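Protein kinase A regulatory subunit, putative (Trypanosoma cruzi, PDB 6FTF) probably serves as the regulatory subunit of a cAMP-independent protein kinase A, and binds the nucleoside analogue 7-cyano-7-deazainosine at two sites. Local coordinates at residues A[42-50]-A[175-183]; A[82-93]-A[102-111]. All coordinates share one frame; numbering follows the deposited sequence. Where two conformers were deposited one is given.

Contact 1 (A[42-50]-A[175-183]); sequences HNVLFSFLN and LQLADALSS
The helix–3-10–helix (N3A) motif of the first cyclic nucleotide-binding domain meets the second domain here: Val44, Ser47 and Phe48, between helices 30-42 and 51-60, pack on the turn that leads from helix 171-178 into strand 181-186. The interface illustrates how apolar side chains can pack against backbone carbonyls without any direct hydrogen bond between the two segments. Both branches of Val44 lie near Gln176 O, CG2 at 3.5 Å; CG2 also touches Asp179 CB, and CG1 reaches Ala180 CB at 3.9 Å. The Asp179 side chain crosses Val44 at about a right angle, and its carboxylate forms a salt bridge with Arg153 of helix 149-160. A water spans the gap, donating to Val44 O (2.8 Å) and Asp179 O (2.7 Å). Val44 O also takes a 2.8 Å bond from Ser47 OG, whose hydroxyl comes in well off the carbonyl plane, tilted by 31°. Asn43 OD1 accepts from Leu45 N in an Asx turn at the start of the 3-10 segment. With CG anti to its own carbonyl carbon (chi1 -63°), Phe48 brings its ring edge to Asp179 O, 3.5 Å from CE2, and places CZ 3.4 Å from Leu181 O.

Contact 2 (A[82-93]-A[102-111]); sequences KLYIIQSGHADI and LKTEGTAVGE. With 7CI (7-cyano-7-deazainosine), chain F.
Thr104 O, brushed by Ile86 CD1 from the facing strand, is gripped twice by Thr107 in the beta barrel of the cyclic nucleotide-binding domain: N closes the type II turn from Thr104 to Thr107 at 3.1 Å, and OG1 adds a bond of 2.7 Å. Around this turn the two segments pair antiparallel in two places, Tyr84 with Val109 and Ala91 with Lys103, each a hydrogen-bonded pair; the register slips by one residue between them, where the chain rounds a corner at Gln87. Side chains also meet at the loop end. Thr104 CG2 makes a CH-pi contact 3.7 Å from the centroid of the His90 ring, over its face. At the ring's edge, His90 NE2 gives a weak, bent bond to Glu105 OE2 (3.0 Å, 134°), with ring and carboxylate nearly coplanar. On the pocket side, Lys103 bends at chi2 (-80°) and runs past Ile93 until NZ reaches Ala108 O at 2.7 Å; Tyr172 OH bonds both this amine and Glu111 OE1. Gly110 and Glu111, just beyond Val109, hold the ribose of 7-cyano-7-deazainosine, as in the phosphate-binding cassette of related domains: Gly110 N bonds ligand O3 at 2.9 Å, and ligand O2 donates to Glu111 OE2 at 2.7 Å.

In the fold
Contact 2 falls wholly within the chain between the two segments of contact 1, and the centres of the two lie 16 Å apart. Contact 2 spans both four-stranded sheets of the first barrel and borders its nucleoside pocket; contact 1 ties the helical part of that domain to the end of helix 171-178 and the start of strand 181-186. They touch directly: Asn43 ND2 probably bonds Gly106 O at 2.9 Å, and Leu45 CD1 packs on Ala108 CB at 3.5 Å and on the CB of Glu111. Loop 42-50 therefore contacts the 104-107 turn, the pocket residues Ala108 and Glu111, and the approach to the second domain, consistent with a route linking ligand binding to domain arrangement.

Contact 1 (A[42-50]-A[175-183])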
# COMPACT_ATOMS: atom_id res chain seq x y z
N HIS A 42 -7.17 -1.71 -3.22
CA HIS A 42 -6.49 -1.64 -1.93
C HIS A 42 -5.30 -2.57 -1.84
O HIS A 42 -4.62 -2.58 -0.81
CB HIS A 42 -7.48 -1.92 -0.79
CG HIS A 42 -8.49 -0.84 -0.63
ND1 HIS A 42 -9.61 -0.74 -1.44
CD2 HIS A 42 -8.53 0.23 0.19
CE1 HIS A 42 -10.30 0.33 -1.09
NE2 HIS A 42 -9.67 0.94 -0.10
N ASN A 43 -5.01 -3.33 -2.88
CA ASN A 43 -3.88 -4.26 -2.89
C ASN A 43 -2.73 -3.66 -3.68
O ASN A 43 -2.91 -3.23 -4.82
CB ASN A 43 -4.30 -5.60 -3.49
CG ASN A 43 -3.19 -6.62 -3.44
OD1 ASN A 43 -2.20 -6.49 -4.14
ND2 ASN A 43 -3.35 -7.64 -2.61
N VAL A 44 -1.55 -3.65 -3.07
CA VAL A 44 -0.42 -2.91 -3.64
C VAL A 44 0.02 -3.39 -5.01
O VAL A 44 0.69 -2.63 -5.73
CB VAL A 44 0.79 -2.90 -2.69
CG1 VAL A 44 0.41 -2.33 -1.34
CG2 VAL A 44 1.43 -4.28 -2.59
N LEU A 45 -0.30 -4.62 -5.41
CA LEU A 45 0.14 -5.11 -6.71
C LEU A 45 -0.52 -4.38 -7.86
O LEU A 45 -0.02 -4.47 -8.99
CB LEU A 45 -0.17 -6.60 -6.85
CG LEU A 45 0.60 -7.52 -5.91
CD1 LEU A 45 0.03 -8.92 -5.95
CD2 LEU A 45 2.08 -7.54 -6.24
N PHE A 46 -1.61 -3.66 -7.61
CA PHE A 46 -2.38 -2.99 -8.65
C PHE A 46 -2.32 -1.47 -8.51
O PHE A 46 -3.10 -0.77 -9.16
CB PHE A 46 -3.82 -3.49 -8.62
CG PHE A 46 -3.92 -4.99 -8.61
CD1 PHE A 46 -3.93 -5.72 -9.78
CD2 PHE A 46 -3.95 -5.67 -7.42
CE1 PHE A 46 -3.99 -7.10 -9.75
CE2 PHE A 46 -4.01 -7.05 -7.38
CZ PHE A 46 -4.02 -7.76 -8.54
N SER A 47 -1.38 -0.96 -7.72
CA SER A 47 -1.38 0.43 -7.27
C SER A 47 -1.43 1.43 -8.42
O SER A 47 -2.03 2.50 -8.26
CB SER A 47 -0.13 0.73 -6.45
OG SER A 47 -0.12 -0.01 -5.25
N PHE A 48 -0.72 1.17 -9.51
CA PHE A 48 -0.57 2.16 -10.57
C PHE A 48 -1.39 1.84 -11.82
O PHE A 48 -1.17 2.46 -12.86
CB PHE A 48 0.92 2.48 -10.80
CG PHE A 48 1.56 3.08 -9.58
CD1 PHE A 48 1.35 4.42 -9.27
CD2 PHE A 48 2.26 2.30 -8.66
CE1 PHE A 48 1.85 4.98 -8.11
CE2 PHE A 48 2.76 2.84 -7.51
CZ PHE A 48 2.56 4.19 -7.22
N LEU A 49 -2.35 0.94 -11.72
CA LEU A 49 -3.31 0.73 -12.80
C LEU A 49 -4.42 1.76 -12.73
O LEU A 49 -4.92 2.09 -11.66
CB LEU A 49 -3.92 -0.66 -12.68
CG LEU A 49 -2.98 -1.84 -12.89
CD1 LEU A 49 -3.80 -3.12 -12.97
CD2 LEU A 49 -2.11 -1.69 -14.12
N ASN A 50 -4.85 2.22 -13.90
CA ASN A 50 -5.99 3.13 -13.96
C ASN A 50 -7.30 2.36 -13.87
O ASN A 50 -7.34 1.12 -13.85
CB ASN A 50 -5.90 4.00 -15.22
CG ASN A 50 -5.99 3.21 -16.52
OD1 ASN A 50 -6.70 2.22 -16.63
ND2 ASN A 50 -5.29 3.69 -17.54
N LEU A 175 9.31 -4.39 0.54
CA LEU A 175 9.03 -4.42 -0.89
C LEU A 175 7.54 -4.23 -1.17
O LEU A 175 7.18 -3.62 -2.19
CB LEU A 175 9.52 -5.73 -1.49
CG LEU A 175 11.05 -5.83 -1.49
CD1 LEU A 175 11.47 -7.26 -1.67
CD2 LEU A 175 11.67 -4.93 -2.56
N GLN A 176 6.68 -4.72 -0.28
CA GLN A 176 5.24 -4.49 -0.39
C GLN A 176 4.92 -3.00 -0.29
O GLN A 176 4.05 -2.49 -1.01
CB GLN A 176 4.53 -5.31 0.69
CG GLN A 176 3.05 -5.14 0.88
CD GLN A 176 2.54 -6.19 1.82
OE1 GLN A 176 2.70 -6.11 3.05
NE2 GLN A 176 1.99 -7.23 1.25
N LEU A 177 5.62 -2.28 0.58
CA LEU A 177 5.49 -0.83 0.62
C LEU A 177 5.99 -0.21 -0.69
O LEU A 177 5.34 0.67 -1.27
CB LEU A 177 6.25 -0.29 1.84
CG LEU A 177 6.36 1.22 1.92
CD1 LEU A 177 5.02 1.92 1.98
CD2 LEU A 177 7.20 1.59 3.12
N ALA A 178 7.16 -0.64 -1.16
CA ALA A 178 7.72 -0.09 -2.39
C ALA A 178 6.74 -0.21 -3.55
O ALA A 178 6.68 0.68 -4.42
CB ALA A 178 9.03 -0.78 -2.75
N ASP A 179 5.98 -1.32 -3.61
CA ASP A 179 5.02 -1.54 -4.69
C ASP A 179 4.01 -0.41 -4.80
O ASP A 179 3.43 -0.21 -5.87
CB ASP A 179 4.23 -2.84 -4.42
CG ASP A 179 5.00 -4.11 -4.73
OD1 ASP A 179 5.84 -4.12 -5.66
OD2 ASP A 179 4.74 -5.13 -4.04
N ALA A 180 3.74 0.30 -3.71
CA ALA A 180 2.71 1.34 -3.65
C ALA A 180 3.28 2.75 -3.67
O ALA A 180 2.51 3.71 -3.57
CB ALA A 180 1.83 1.13 -2.41
N LEU A 181 4.59 2.92 -3.81
CA LEU A 181 5.21 4.24 -3.74
C LEU A 181 5.45 4.83 -5.12
O LEU A 181 5.77 4.13 -6.08
CB LEU A 181 6.54 4.19 -3.00
CG LEU A 181 6.49 3.83 -1.52
CD1 LEU A 181 7.89 3.70 -0.98
CD2 LEU A 181 5.71 4.85 -0.73
N SER A 182 5.31 6.15 -5.18
CA SER A 182 5.80 6.95 -6.29
C SER A 182 6.58 8.11 -5.71
O SER A 182 6.63 8.29 -4.50
CB SER A 182 4.65 7.43 -7.19
OG SER A 182 3.79 8.31 -6.49
N SER A 183 7.25 8.86 -6.57
CA SER A 183 8.10 9.95 -6.10
C SER A 183 7.50 11.30 -6.50
O SER A 183 6.88 11.44 -7.55
CB SER A 183 9.51 9.82 -6.67
OG SER A 183 10.13 8.64 -6.17
O HOH W 1 2.52 -1.98 -7.71

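Contact 2 (A[82-93]-A[102-111])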
# COMPACT_ATOMS: atom_id res chain seq x y z
N LYS A 82 -0.66 -18.88 -10.90
CA LYS A 82 -1.87 -18.09 -10.74
C LYS A 82 -1.68 -17.14 -9.57
O LYS A 82 -0.90 -17.42 -8.65
CB LYS A 82 -3.06 -19.00 -10.46
CG LYS A 82 -3.46 -19.84 -11.66
CD LYS A 82 -4.54 -20.86 -11.32
CE LYS A 82 -3.97 -22.08 -10.63
NZ LYS A 82 -3.30 -22.98 -11.62
N LEU A 83 -2.38 -16.01 -9.62
CA LEU A 83 -2.39 -15.01 -8.55
C LEU A 83 -3.74 -15.08 -7.86
O LEU A 83 -4.78 -15.00 -8.51
CB LEU A 83 -2.19 -13.63 -9.14
CG LEU A 83 -2.16 -12.46 -8.15
CD1 LEU A 83 -0.95 -12.52 -7.26
CD2 LEU A 83 -2.21 -11.13 -8.92
N TYR A 84 -3.74 -15.22 -6.54
CA TYR A 84 -4.96 -15.31 -5.76
C TYR A 84 -5.07 -14.05 -4.91
O TYR A 84 -4.13 -13.72 -4.19
CB TYR A 84 -4.91 -16.50 -4.80
CG TYR A 84 -4.87 -17.82 -5.49
CD1 TYR A 84 -3.71 -18.31 -6.05
CD2 TYR A 84 -6.03 -18.58 -5.62
CE1 TYR A 84 -3.71 -19.54 -6.70
CE2 TYR A 84 -6.05 -19.78 -6.27
CZ TYR A 84 -4.89 -20.25 -6.81
OH TYR A 84 -4.94 -21.47 -7.47
N ILE A 85 -6.19 -13.35 -4.99
CA ILE A 85 -6.49 -12.22 -4.12
C ILE A 85 -7.60 -12.68 -3.17
O ILE A 85 -8.66 -13.15 -3.61
CB ILE A 85 -6.92 -10.97 -4.91
CG1 ILE A 85 -5.89 -10.62 -5.99
CG2 ILE A 85 -7.11 -9.79 -3.94
CD1 ILE A 85 -4.48 -10.36 -5.48
N ILE A 86 -7.35 -12.60 -1.88
CA ILE A 86 -8.25 -13.17 -0.89
C ILE A 86 -9.42 -12.24 -0.64
O ILE A 86 -9.25 -11.08 -0.23
CB ILE A 86 -7.48 -13.45 0.41
CG1 ILE A 86 -6.37 -14.47 0.17
CG2 ILE A 86 -8.44 -13.92 1.49
CD1 ILE A 86 -5.40 -14.59 1.32
N GLN A 87 -10.64 -12.74 -0.85
CA GLN A 87 -11.85 -12.04 -0.45
C GLN A 87 -12.10 -12.18 1.04
O GLN A 87 -12.35 -11.18 1.74
CB GLN A 87 -13.04 -12.58 -1.23
CG GLN A 87 -14.38 -12.01 -0.78
CD GLN A 87 -15.53 -12.59 -1.57
OE1 GLN A 87 -15.52 -12.62 -2.81
NE2 GLN A 87 -16.55 -13.07 -0.86
N SER A 88 -12.00 -13.39 1.56
CA SER A 88 -12.18 -13.62 2.99
C SER A 88 -11.46 -14.91 3.35
O SER A 88 -11.27 -15.79 2.51
CB SER A 88 -13.65 -13.67 3.37
OG SER A 88 -14.35 -14.65 2.63
N GLY A 89 -11.06 -15.00 4.61
CA GLY A 89 -10.29 -16.13 5.09
C GLY A 89 -8.83 -15.76 5.24
O GLY A 89 -8.36 -14.72 4.79
N HIS A 90 -8.10 -16.65 5.92
CA HIS A 90 -6.68 -16.45 6.19
C HIS A 90 -5.91 -17.69 5.78
O HIS A 90 -6.43 -18.81 5.79
CB HIS A 90 -6.38 -16.22 7.67
CG HIS A 90 -7.05 -15.02 8.27
ND1 HIS A 90 -7.04 -14.78 9.62
CD2 HIS A 90 -7.70 -13.98 7.71
CE1 HIS A 90 -7.67 -13.65 9.87
NE2 HIS A 90 -8.09 -13.15 8.73
N ALA A 91 -4.62 -17.49 5.48
CA ALA A 91 -3.75 -18.60 5.16
C ALA A 91 -2.36 -18.38 5.75
O ALA A 91 -1.85 -17.25 5.76
CB ALA A 91 -3.62 -18.81 3.66
N ASP A 92 -1.75 -19.47 6.17
CA ASP A 92 -0.38 -19.45 6.65
C ASP A 92 0.58 -19.61 5.47
O ASP A 92 0.36 -20.43 4.58
CB ASP A 92 -0.12 -20.60 7.62
CG ASP A 92 -0.90 -20.47 8.92
OD1 ASP A 92 -0.98 -19.36 9.48
OD2 ASP A 92 -1.44 -21.50 9.37
N ILE A 93 1.68 -18.87 5.53
CA ILE A 93 2.84 -19.06 4.66
C ILE A 93 3.82 -19.92 5.43
O ILE A 93 4.28 -19.53 6.52
CB ILE A 93 3.47 -17.72 4.27
CG1 ILE A 93 2.42 -16.78 3.66
CG2 ILE A 93 4.64 -17.93 3.33
CD1 ILE A 93 1.70 -17.36 2.45
N LEU A 102 1.27 -14.52 7.93
CA LEU A 102 -0.17 -14.78 7.88
C LEU A 102 -0.79 -13.86 6.84
O LEU A 102 -0.74 -12.63 6.98
CB LEU A 102 -0.83 -14.54 9.24
CG LEU A 102 -2.34 -14.78 9.27
CD1 LEU A 102 -2.65 -16.26 9.20
CD2 LEU A 102 -2.98 -14.16 10.50
N LYS A 103 -1.39 -14.45 5.80
CA LYS A 103 -2.11 -13.71 4.78
C LYS A 103 -3.58 -13.60 5.16
O LYS A 103 -4.22 -14.60 5.50
CB LYS A 103 -2.00 -14.43 3.43
CG LYS A 103 -0.61 -14.34 2.77
CD LYS A 103 -0.39 -13.00 2.07
CE LYS A 103 1.00 -12.88 1.47
NZ LYS A 103 1.10 -11.67 0.64
N THR A 104 -4.11 -12.38 5.12
CA THR A 104 -5.47 -12.10 5.56
C THR A 104 -6.26 -11.49 4.41
O THR A 104 -5.80 -11.39 3.27
CB THR A 104 -5.43 -11.21 6.80
OG1 THR A 104 -4.78 -9.98 6.47
CG2 THR A 104 -4.68 -11.89 7.95
N GLU A 105 -7.48 -11.08 4.70
CA GLU A 105 -8.36 -10.63 3.64
C GLU A 105 -7.74 -9.46 2.89
O GLU A 105 -7.15 -8.54 3.47
CB GLU A 105 -9.74 -10.26 4.20
CG GLU A 105 -9.73 -9.26 5.33
CD GLU A 105 -9.54 -9.87 6.72
OE1 GLU A 105 -9.72 -9.10 7.70
OE2 GLU A 105 -9.22 -11.07 6.87
N GLY A 106 -7.91 -9.49 1.57
CA GLY A 106 -7.42 -8.45 0.70
C GLY A 106 -6.01 -8.64 0.19
O GLY A 106 -5.60 -7.92 -0.73
N THR A 107 -5.27 -9.56 0.77
CA THR A 107 -3.90 -9.81 0.39
C THR A 107 -3.83 -10.82 -0.75
O THR A 107 -4.80 -11.50 -1.08
CB THR A 107 -3.04 -10.28 1.57
OG1 THR A 107 -3.41 -11.59 1.98
CG2 THR A 107 -3.15 -9.29 2.73
N ALA A 108 -2.65 -10.89 -1.35
CA ALA A 108 -2.38 -11.75 -2.49
C ALA A 108 -1.42 -12.87 -2.14
O ALA A 108 -0.51 -12.70 -1.31
CB ALA A 108 -1.71 -10.92 -3.60
N VAL A 109 -1.58 -14.00 -2.81
CA VAL A 109 -0.56 -15.05 -2.83
C VAL A 109 -0.30 -15.47 -4.27
O VAL A 109 -1.21 -15.48 -5.12
CB VAL A 109 -0.89 -16.28 -1.96
CG1 VAL A 109 -0.86 -15.91 -0.48
CG2 VAL A 109 -2.22 -16.91 -2.36
N GLY A 110 0.95 -15.84 -4.54
CA GLY A 110 1.39 -16.24 -5.86
C GLY A 110 2.16 -15.18 -6.61
O GLY A 110 2.67 -15.44 -7.70
N GLU A 111 2.26 -13.98 -6.04
CA GLU A 111 2.90 -12.89 -6.76
C GLU A 111 4.41 -13.05 -6.84
O GLU A 111 5.02 -12.60 -7.80
CB GLU A 111 2.52 -11.55 -6.12
CG GLU A 111 3.35 -11.09 -4.94
CD GLU A 111 3.25 -11.93 -3.70
OE1 GLU A 111 4.17 -11.77 -2.84
OE2 GLU A 111 2.29 -12.72 -3.55
C1 7CI F . 3.88 -15.74 -0.10
N1 7CI F . 5.22 -15.60 0.55
O1 7CI F . 3.66 -17.11 -0.37
C2 7CI F . 5.48 -14.76 1.56
N2 7CI F . 4.68 -13.86 2.18
O2 7CI F . 2.54 -14.56 -1.59
C3 7CI F . 5.22 -13.11 3.17
N3 7CI F . 6.56 -13.28 3.54
O3 7CI F . 3.66 -15.76 -3.63
C4 7CI F . 7.37 -14.18 2.93
N4 7CI F . 9.80 -16.99 1.02
C5 7CI F . 6.86 -14.97 1.90
O5 7CI F . 8.57 -14.24 3.33
C6 7CI F . 7.40 -16.01 1.04
C7 7CI F . 6.30 -16.36 0.24
C8 7CI F . 8.71 -16.54 1.03
C9 7CI F . 3.81 -15.04 -1.38
C10 7CI F . 4.17 -16.06 -2.32
C11 7CI F . 3.47 -17.28 -1.76
C12 7CI F . 4.10 -18.66 -2.24
O4 7CI F . 5.51 -18.63 -2.10
O HOH W 2 1.86 -17.87 -8.82
O HOH W 3 -11.30 -12.84 6.46
O HOH W 4 -8.96 -10.56 9.88